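Long-range contacts in CrtC domain-containing protein (Fusarium vanettenii 77-13-4, PDB 7A0Q), which is a kievitone hydratase, a lyase that probably adds water to the antifungal phytoalexin kievitone and so detoxifies it: residues 87-92 with 102-107; 120-125 with 139-144; 264-269 with 287-292. All blocks are in the same frame, centred on the assembly; numbering follows the deposited sequence.

Interaction 1 (87-92 with 102-107); sequences YFRAST and QYVTVG
Residues 87-92 and 102-107 are the two arms of an antiparallel beta hairpin in the CrtC N-terminal lipocalin domain, and Phe88 meets Thr105 and Ala90 meets Tyr103 in its hydrogen-bonded pairs. Four backbone bonds close these pairs. Thr105 N lies 2.8 Å from Phe88 O. Ala90 N lies 3.1 Å from Tyr103 O. The strand directions lie 171° apart, nearly ideal antiparallel.

On one face, Val104 lies between two neighbours across the hairpin: its CG2 is 3.8 Å from Arg89 CB, while CG1 reaches Tyr87 CB at 4.2 Å. Arg89 runs extended from CG onward, and its guanidinium carries Tyr87 OH over the centre of one face. NE goes on to hydrogen-bond His78 on the adjoining strand 72-81.

The other face carries Phe88, Ala90, Tyr103 and Thr105. With CG of Tyr103 set between its own N and carbonyl carbon (chi1 75°), the ring leans across toward the partner strand, and CE1 packs 4.0 Å from Ala90 CB. The same tilt carries the phenol, which hydrogen-bonds Ser140 OG, to the edge of the Phe88 ring, where Tyr103 OH lies in the ring plane 3.3 Å from Phe88 CE2.

Interaction 2 (120-125 with 139-144); sequences VGNNGI and YSNHDN
The side chain of Asn123 reaches across to the backbone of Asn141 at the end of a beta hairpin, where strands 123-127 and 136-142 meet antiparallel and side-chain amides carry the pairing past its last backbone bridge. That bridge is Gly124 with Tyr139, a hydrogen-bonded pair in which Tyr139 N gives to Gly124 O at 2.9 Å and Gly124 N returns a bond to Tyr139 O.

The amide bonds follow. Asn123 OD1 takes the backbone N of Asn141 at 2.7 Å, in the carbonyl plane and almost straight, 174° at the hydrogen. Its ND2 turns back to Val120 O at 2.9 Å, so both ends of the amide are engaged and its rotation is fixed. Asn141 ND2 gives to Asn122 O at 2.8 Å, the acceptor lying in the Asn141 amide plane.

Aromatic packing comes from Tyr139, whose ring has one face over Gly124: the glycine CA makes a CH-pi contact 4.1 Å from the ring centroid, and Gly124 N lies over the centre of the same ring. Asn122 O sits at the ring edge instead.

Waters bridge the segments, one molecule linking Gly121 O to Tyr139 OH and another linking Asn123 ND2 to Asn141 O.

Strand 145-152 flanks the hairpin beyond 136-142, with Ser140 OG bonded to Val145 O, while Phe88 of strand 86-94 packs on Asn123 and Ile125.

Interaction 3 (264-269 with 287-292); sequences LEFTPI and WKLKIS
The Phe266 side chain swings CG anti to its backbone N (chi1 165°), while Trp287 holds CG anti to its carbonyl carbon (chi1 -57°); with these settings the two aromatic groups run alongside each other in the same direction and touch at their margins, without stacking. Phe266 CE1 comes to 3.5 Å from Trp287 CD1, and the phenyl plane is turned 33° from the indole five-membered ring. Pro268 shares that indole corner, its CA 3.8 Å from Trp287 CD1, and its own N lies over one face of the Phe266 ring, toward the rim.

Leu289 continues the apolar row. Its CD2 reaches 3.9 Å from Phe266 CD1, at the edge of the phenyl ring and in its plane, and also touches Leu264 CD1. Leu264 CB then packs on Ile291 CG1, completing the face of the sheet that turns into the barrel.

The opposite face is exposed and carries the polar residues. Glu265 and Lys290 lie alongside one another and touch along their aliphatic parts, CB to CB at 4.1 Å, with Glu265 OE1 against Lys290 CD; the charged ends stay apart, Glu265 OE1 lying 6.4 Å from Lys290 NZ. Ile269 CD1 rests 3.9 Å from Lys288 CE.

Between the faces runs regular antiparallel pairing. Glu265 with Lys290 and Thr267 with Lys288 are the hydrogen-bonded pairs, each closed by two backbone bonds of 2.9 to 3.0 Å between N and O.

These strands, 259-275 and 282-291, are neighbours in the eight-stranded barrel of the lipocalin-like domain. Strand 295-308 bonds to the other edge of 282-291, Phe222 of strand 218-225 meets Trp287 edge-to-face, and a glycan sugar touches Pro268.

Overall arrangement
The three hairpin contacts follow one another along the chain without overlap. Interactions 1 and 2 belong to the CrtC N-terminal lipocalin domain, with centres 8 Å apart, and they touch directly: Tyr103 OH lies 3.1 Å from Asn123 OD1, a probable hydrogen bond, and Tyr103 CE1 packs on His142 CB. One tyrosine thus ties the two hairpins together. Interaction 3 stands apart in the barrel of the lipocalin-like domain, on the opposite side of the chain's centre, about 30 Å from interaction 1 and 35 Å from interaction 2 between centres. By family the protein has two lipocalin-type domains, and in both of them these contacts join strands that follow one another along the chain.

Interaction 1 (87-92 with 102-107)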
# COMPACT_ATOMS: atom_id res chain seq x y z
N TYR A 87 7.74 -7.54 -12.25
CA TYR A 87 8.72 -7.48 -11.18
C TYR A 87 8.06 -7.81 -9.85
O TYR A 87 6.84 -7.72 -9.69
CB TYR A 87 9.44 -6.13 -11.10
CG TYR A 87 8.64 -4.88 -10.79
CD1 TYR A 87 8.07 -4.66 -9.54
CD2 TYR A 87 8.53 -3.87 -11.74
CE1 TYR A 87 7.38 -3.48 -9.27
CE2 TYR A 87 7.85 -2.69 -11.47
CZ TYR A 87 7.27 -2.50 -10.23
OH TYR A 87 6.59 -1.33 -9.95
N PHE A 88 8.89 -8.26 -8.93
CA PHE A 88 8.55 -8.34 -7.52
C PHE A 88 9.54 -7.48 -6.76
O PHE A 88 10.74 -7.50 -7.05
CB PHE A 88 8.60 -9.78 -7.01
CG PHE A 88 8.19 -9.93 -5.56
CD1 PHE A 88 6.84 -9.99 -5.20
CD2 PHE A 88 9.15 -10.03 -4.56
CE1 PHE A 88 6.47 -10.14 -3.86
CE2 PHE A 88 8.79 -10.18 -3.22
CZ PHE A 88 7.44 -10.23 -2.87
N ARG A 89 9.04 -6.72 -5.80
CA ARG A 89 9.91 -5.91 -4.96
C ARG A 89 9.41 -5.97 -3.52
O ARG A 89 8.23 -6.22 -3.26
CB ARG A 89 10.01 -4.45 -5.47
CG ARG A 89 8.68 -3.72 -5.58
CD ARG A 89 8.87 -2.40 -6.31
NE ARG A 89 7.64 -1.62 -6.37
CZ ARG A 89 7.54 -0.42 -6.92
NH1 ARG A 89 8.61 0.15 -7.48
NH2 ARG A 89 6.38 0.22 -6.93
N ALA A 90 10.34 -5.79 -2.58
CA ALA A 90 10.00 -5.97 -1.18
C ALA A 90 11.00 -5.21 -0.32
O ALA A 90 12.13 -4.96 -0.74
CB ALA A 90 10.01 -7.46 -0.78
N SER A 91 10.57 -4.88 0.90
CA SER A 91 11.45 -4.18 1.83
C SER A 91 11.08 -4.53 3.26
O SER A 91 9.97 -4.99 3.55
CB SER A 91 11.40 -2.66 1.63
OG SER A 91 10.13 -2.12 2.00
N THR A 92 12.04 -4.32 4.16
CA THR A 92 11.80 -4.42 5.59
C THR A 92 12.36 -3.18 6.26
O THR A 92 13.41 -2.68 5.86
CB THR A 92 12.44 -5.67 6.21
OG1 THR A 92 13.86 -5.54 6.13
CG2 THR A 92 12.00 -6.93 5.48
N GLN A 102 15.94 -3.53 0.96
CA GLN A 102 15.00 -3.58 -0.15
C GLN A 102 15.65 -4.24 -1.35
O GLN A 102 16.88 -4.27 -1.48
CB GLN A 102 14.51 -2.17 -0.54
CG GLN A 102 15.62 -1.16 -0.85
CD GLN A 102 16.21 -1.30 -2.25
OE1 GLN A 102 15.51 -1.61 -3.21
NE2 GLN A 102 17.52 -1.06 -2.35
N TYR A 103 14.81 -4.73 -2.25
CA TYR A 103 15.28 -5.17 -3.56
C TYR A 103 14.12 -5.14 -4.55
O TYR A 103 12.95 -5.11 -4.17
CB TYR A 103 15.88 -6.58 -3.50
CG TYR A 103 14.85 -7.69 -3.37
CD1 TYR A 103 14.36 -8.05 -2.12
CD2 TYR A 103 14.39 -8.37 -4.48
CE1 TYR A 103 13.43 -9.05 -1.99
CE2 TYR A 103 13.46 -9.39 -4.36
CZ TYR A 103 12.98 -9.72 -3.11
OH TYR A 103 12.05 -10.73 -2.97
N VAL A 104 14.49 -5.14 -5.83
CA VAL A 104 13.57 -5.27 -6.95
C VAL A 104 14.13 -6.36 -7.85
O VAL A 104 15.32 -6.31 -8.21
CB VAL A 104 13.44 -3.95 -7.75
CG1 VAL A 104 12.42 -4.10 -8.88
CG2 VAL A 104 13.09 -2.76 -6.85
N THR A 105 13.31 -7.34 -8.20
CA THR A 105 13.74 -8.42 -9.09
C THR A 105 12.80 -8.50 -10.28
O THR A 105 11.57 -8.47 -10.13
CB THR A 105 13.86 -9.76 -8.33
OG1 THR A 105 14.45 -10.75 -9.18
CG2 THR A 105 12.51 -10.26 -7.84
N VAL A 106 13.38 -8.57 -11.48
CA VAL A 106 12.63 -8.38 -12.72
C VAL A 106 12.38 -9.73 -13.36
O VAL A 106 13.30 -10.56 -13.49
CB VAL A 106 13.38 -7.44 -13.67
CG1 VAL A 106 12.65 -7.31 -15.00
CG2 VAL A 106 13.53 -6.08 -13.03
N GLY A 107 11.12 -9.98 -13.74
CA GLY A 107 10.73 -11.15 -14.48
C GLY A 107 10.29 -10.79 -15.89
O GLY A 107 10.41 -9.65 -16.34

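Interaction 2 (120-125 with 139-144)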
# COMPACT_ATOMS: atom_id res chain seq x y z
N VAL A 120 8.34 -13.83 -8.94
CA VAL A 120 9.60 -13.76 -9.68
C VAL A 120 10.59 -14.56 -8.84
O VAL A 120 10.92 -14.15 -7.72
CB VAL A 120 10.10 -12.32 -9.91
CG1 VAL A 120 11.43 -12.34 -10.66
CG2 VAL A 120 9.06 -11.50 -10.69
N GLY A 121 11.04 -15.69 -9.37
CA GLY A 121 11.87 -16.54 -8.53
C GLY A 121 11.06 -17.09 -7.37
O GLY A 121 9.86 -17.34 -7.47
N ASN A 122 11.73 -17.27 -6.24
CA ASN A 122 11.09 -17.79 -5.02
C ASN A 122 10.54 -16.67 -4.16
O ASN A 122 10.67 -16.69 -2.93
CB ASN A 122 12.08 -18.64 -4.24
CG ASN A 122 11.40 -19.66 -3.34
OD1 ASN A 122 10.18 -19.87 -3.42
ND2 ASN A 122 12.17 -20.31 -2.48
N ASN A 123 9.93 -15.67 -4.79
CA ASN A 123 9.37 -14.50 -4.13
C ASN A 123 8.05 -14.19 -4.80
O ASN A 123 7.96 -14.28 -6.03
CB ASN A 123 10.29 -13.27 -4.26
CG ASN A 123 11.76 -13.62 -4.14
OD1 ASN A 123 12.26 -13.82 -3.04
ND2 ASN A 123 12.46 -13.65 -5.27
N GLY A 124 7.03 -13.83 -4.04
CA GLY A 124 5.78 -13.46 -4.69
C GLY A 124 4.62 -13.27 -3.72
O GLY A 124 4.81 -13.09 -2.51
N ILE A 125 3.42 -13.29 -4.30
CA ILE A 125 2.16 -13.17 -3.56
C ILE A 125 1.23 -14.24 -4.09
O ILE A 125 1.13 -14.44 -5.30
CB ILE A 125 1.54 -11.76 -3.71
CG1 ILE A 125 2.45 -10.71 -3.05
CG2 ILE A 125 0.14 -11.72 -3.12
CD1 ILE A 125 2.05 -9.26 -3.35
N TYR A 139 5.56 -13.45 0.32
CA TYR A 139 6.78 -14.15 0.74
C TYR A 139 7.97 -13.71 -0.09
O TYR A 139 7.85 -13.30 -1.25
CB TYR A 139 6.60 -15.67 0.65
CG TYR A 139 6.41 -16.18 -0.75
CD1 TYR A 139 5.15 -16.13 -1.36
CD2 TYR A 139 7.47 -16.69 -1.49
CE1 TYR A 139 4.96 -16.57 -2.65
CE2 TYR A 139 7.29 -17.15 -2.79
CZ TYR A 139 6.03 -17.09 -3.36
OH TYR A 139 5.83 -17.53 -4.65
N SER A 140 9.15 -13.78 0.54
CA SER A 140 10.39 -13.33 -0.06
C SER A 140 11.51 -14.21 0.46
O SER A 140 11.53 -14.56 1.65
CB SER A 140 10.66 -11.85 0.28
OG SER A 140 11.89 -11.41 -0.28
N ASN A 141 12.44 -14.58 -0.45
CA ASN A 141 13.59 -15.43 -0.13
C ASN A 141 14.79 -14.83 -0.85
O ASN A 141 15.34 -15.40 -1.79
CB ASN A 141 13.35 -16.88 -0.53
CG ASN A 141 12.25 -17.51 0.28
OD1 ASN A 141 12.45 -17.85 1.45
ND2 ASN A 141 11.09 -17.67 -0.33
N HIS A 142 15.15 -13.64 -0.40
CA HIS A 142 16.23 -12.84 -0.95
C HIS A 142 17.17 -12.52 0.20
O HIS A 142 16.73 -12.36 1.34
CB HIS A 142 15.67 -11.57 -1.58
CG HIS A 142 16.64 -10.83 -2.45
ND1 HIS A 142 16.72 -11.02 -3.81
CD2 HIS A 142 17.53 -9.85 -2.15
CE1 HIS A 142 17.64 -10.22 -4.31
NE2 HIS A 142 18.15 -9.50 -3.33
N ASP A 143 18.46 -12.46 -0.09
CA ASP A 143 19.41 -12.11 0.96
C ASP A 143 19.04 -10.75 1.55
O ASP A 143 18.80 -9.79 0.81
CB ASP A 143 20.84 -12.11 0.41
CG ASP A 143 21.40 -13.51 0.28
OD1 ASP A 143 20.99 -14.40 1.06
OD2 ASP A 143 22.26 -13.72 -0.61
N ASN A 144 18.94 -10.71 2.87
CA ASN A 144 18.57 -9.55 3.68
C ASN A 144 17.13 -9.10 3.51
O ASN A 144 16.73 -8.12 4.14
CB ASN A 144 19.51 -8.35 3.45
CG ASN A 144 20.96 -8.68 3.75
OD1 ASN A 144 21.42 -8.50 4.87
ND2 ASN A 144 21.67 -9.16 2.74
O HOH W 1 7.89 -18.70 -6.11
O HOH W 2 15.35 -14.92 -4.35
O HOH W 3 15.65 -12.87 -5.19

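Interaction 3 (264-269 with 287-292)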
# COMPACT_ATOMS: atom_id res chain seq x y z
N LEU A 264 -8.98 17.01 -1.51
CA LEU A 264 -7.97 17.42 -0.54
C LEU A 264 -7.00 18.41 -1.18
O LEU A 264 -6.88 18.51 -2.40
CB LEU A 264 -7.20 16.21 0.04
CG LEU A 264 -6.34 15.36 -0.90
CD1 LEU A 264 -4.96 15.97 -1.18
CD2 LEU A 264 -6.18 13.95 -0.34
N GLU A 265 -6.31 19.15 -0.32
CA GLU A 265 -5.19 20.00 -0.71
C GLU A 265 -3.90 19.34 -0.24
O GLU A 265 -3.80 18.92 0.91
CB GLU A 265 -5.33 21.40 -0.12
CG GLU A 265 -6.58 22.13 -0.57
CD GLU A 265 -6.74 23.48 0.09
OE1 GLU A 265 -5.79 23.93 0.77
OE2 GLU A 265 -7.81 24.10 -0.07
N PHE A 266 -2.91 19.28 -1.14
CA PHE A 266 -1.68 18.53 -0.93
C PHE A 266 -0.50 19.50 -0.95
O PHE A 266 -0.36 20.28 -1.89
CB PHE A 266 -1.53 17.48 -2.04
CG PHE A 266 -0.15 16.87 -2.16
CD1 PHE A 266 0.24 15.82 -1.34
CD2 PHE A 266 0.72 17.31 -3.16
CE1 PHE A 266 1.50 15.24 -1.49
CE2 PHE A 266 1.98 16.73 -3.30
CZ PHE A 266 2.36 15.70 -2.48
N THR A 267 0.34 19.44 0.08
CA THR A 267 1.53 20.29 0.15
C THR A 267 2.74 19.42 0.45
O THR A 267 2.88 18.93 1.59
CB THR A 267 1.39 21.38 1.20
OG1 THR A 267 0.26 22.20 0.89
CG2 THR A 267 2.65 22.25 1.23
N PRO A 268 3.63 19.20 -0.51
CA PRO A 268 4.89 18.51 -0.20
C PRO A 268 5.88 19.50 0.40
O PRO A 268 6.01 20.64 -0.06
CB PRO A 268 5.35 18.00 -1.56
CG PRO A 268 4.83 19.04 -2.53
CD PRO A 268 3.55 19.59 -1.93
N ILE A 269 6.60 19.05 1.43
CA ILE A 269 7.50 19.91 2.18
C ILE A 269 8.91 19.38 2.04
O ILE A 269 9.16 18.19 2.28
CB ILE A 269 7.08 20.00 3.66
CG1 ILE A 269 5.67 20.61 3.76
CG2 ILE A 269 8.06 20.86 4.45
CD1 ILE A 269 5.02 20.43 5.10
N TRP A 287 4.77 16.31 4.71
CA TRP A 287 3.61 16.71 3.91
C TRP A 287 2.56 17.34 4.81
O TRP A 287 2.50 17.08 6.02
CB TRP A 287 2.98 15.51 3.16
CG TRP A 287 3.91 14.79 2.26
CD1 TRP A 287 4.06 14.96 0.91
CD2 TRP A 287 4.84 13.77 2.63
NE1 TRP A 287 5.03 14.12 0.43
CE2 TRP A 287 5.53 13.38 1.47
CE3 TRP A 287 5.16 13.15 3.84
CZ2 TRP A 287 6.52 12.40 1.48
CZ3 TRP A 287 6.14 12.17 3.85
CH2 TRP A 287 6.81 11.81 2.68
N LYS A 288 1.70 18.14 4.19
CA LYS A 288 0.43 18.53 4.78
C LYS A 288 -0.70 18.09 3.86
O LYS A 288 -0.59 18.20 2.63
CB LYS A 288 0.35 20.05 5.01
CG LYS A 288 1.14 20.52 6.23
CD LYS A 288 0.98 22.02 6.47
CE LYS A 288 2.30 22.65 6.90
NZ LYS A 288 2.10 23.91 7.67
N LEU A 289 -1.78 17.58 4.46
CA LEU A 289 -3.02 17.28 3.75
C LEU A 289 -4.16 17.99 4.45
O LEU A 289 -4.29 17.92 5.68
CB LEU A 289 -3.31 15.78 3.72
CG LEU A 289 -2.30 14.87 3.02
CD1 LEU A 289 -2.59 13.41 3.36
CD2 LEU A 289 -2.31 15.08 1.52
N LYS A 290 -5.00 18.66 3.67
CA LYS A 290 -6.24 19.25 4.17
C LYS A 290 -7.36 18.51 3.44
O LYS A 290 -7.55 18.73 2.24
CB LYS A 290 -6.26 20.74 3.87
CG LYS A 290 -7.54 21.46 4.19
CD LYS A 290 -7.28 22.95 4.41
CE LYS A 290 -8.42 23.60 5.16
NZ LYS A 290 -8.88 22.73 6.27
N ILE A 291 -8.06 17.62 4.12
CA ILE A 291 -9.13 16.83 3.49
C ILE A 291 -10.46 17.54 3.74
O ILE A 291 -10.89 17.69 4.89
CB ILE A 291 -9.14 15.38 4.01
CG1 ILE A 291 -7.77 14.74 3.79
CG2 ILE A 291 -10.24 14.58 3.28
CD1 ILE A 291 -7.63 13.31 4.35
N SER A 292 -11.12 17.94 2.65
CA SER A 292 -12.25 18.86 2.71
C SER A 292 -13.36 18.30 3.59
O SER A 292 -13.88 17.21 3.34
CB SER A 292 -12.79 19.14 1.31
OG SER A 292 -13.80 20.15 1.33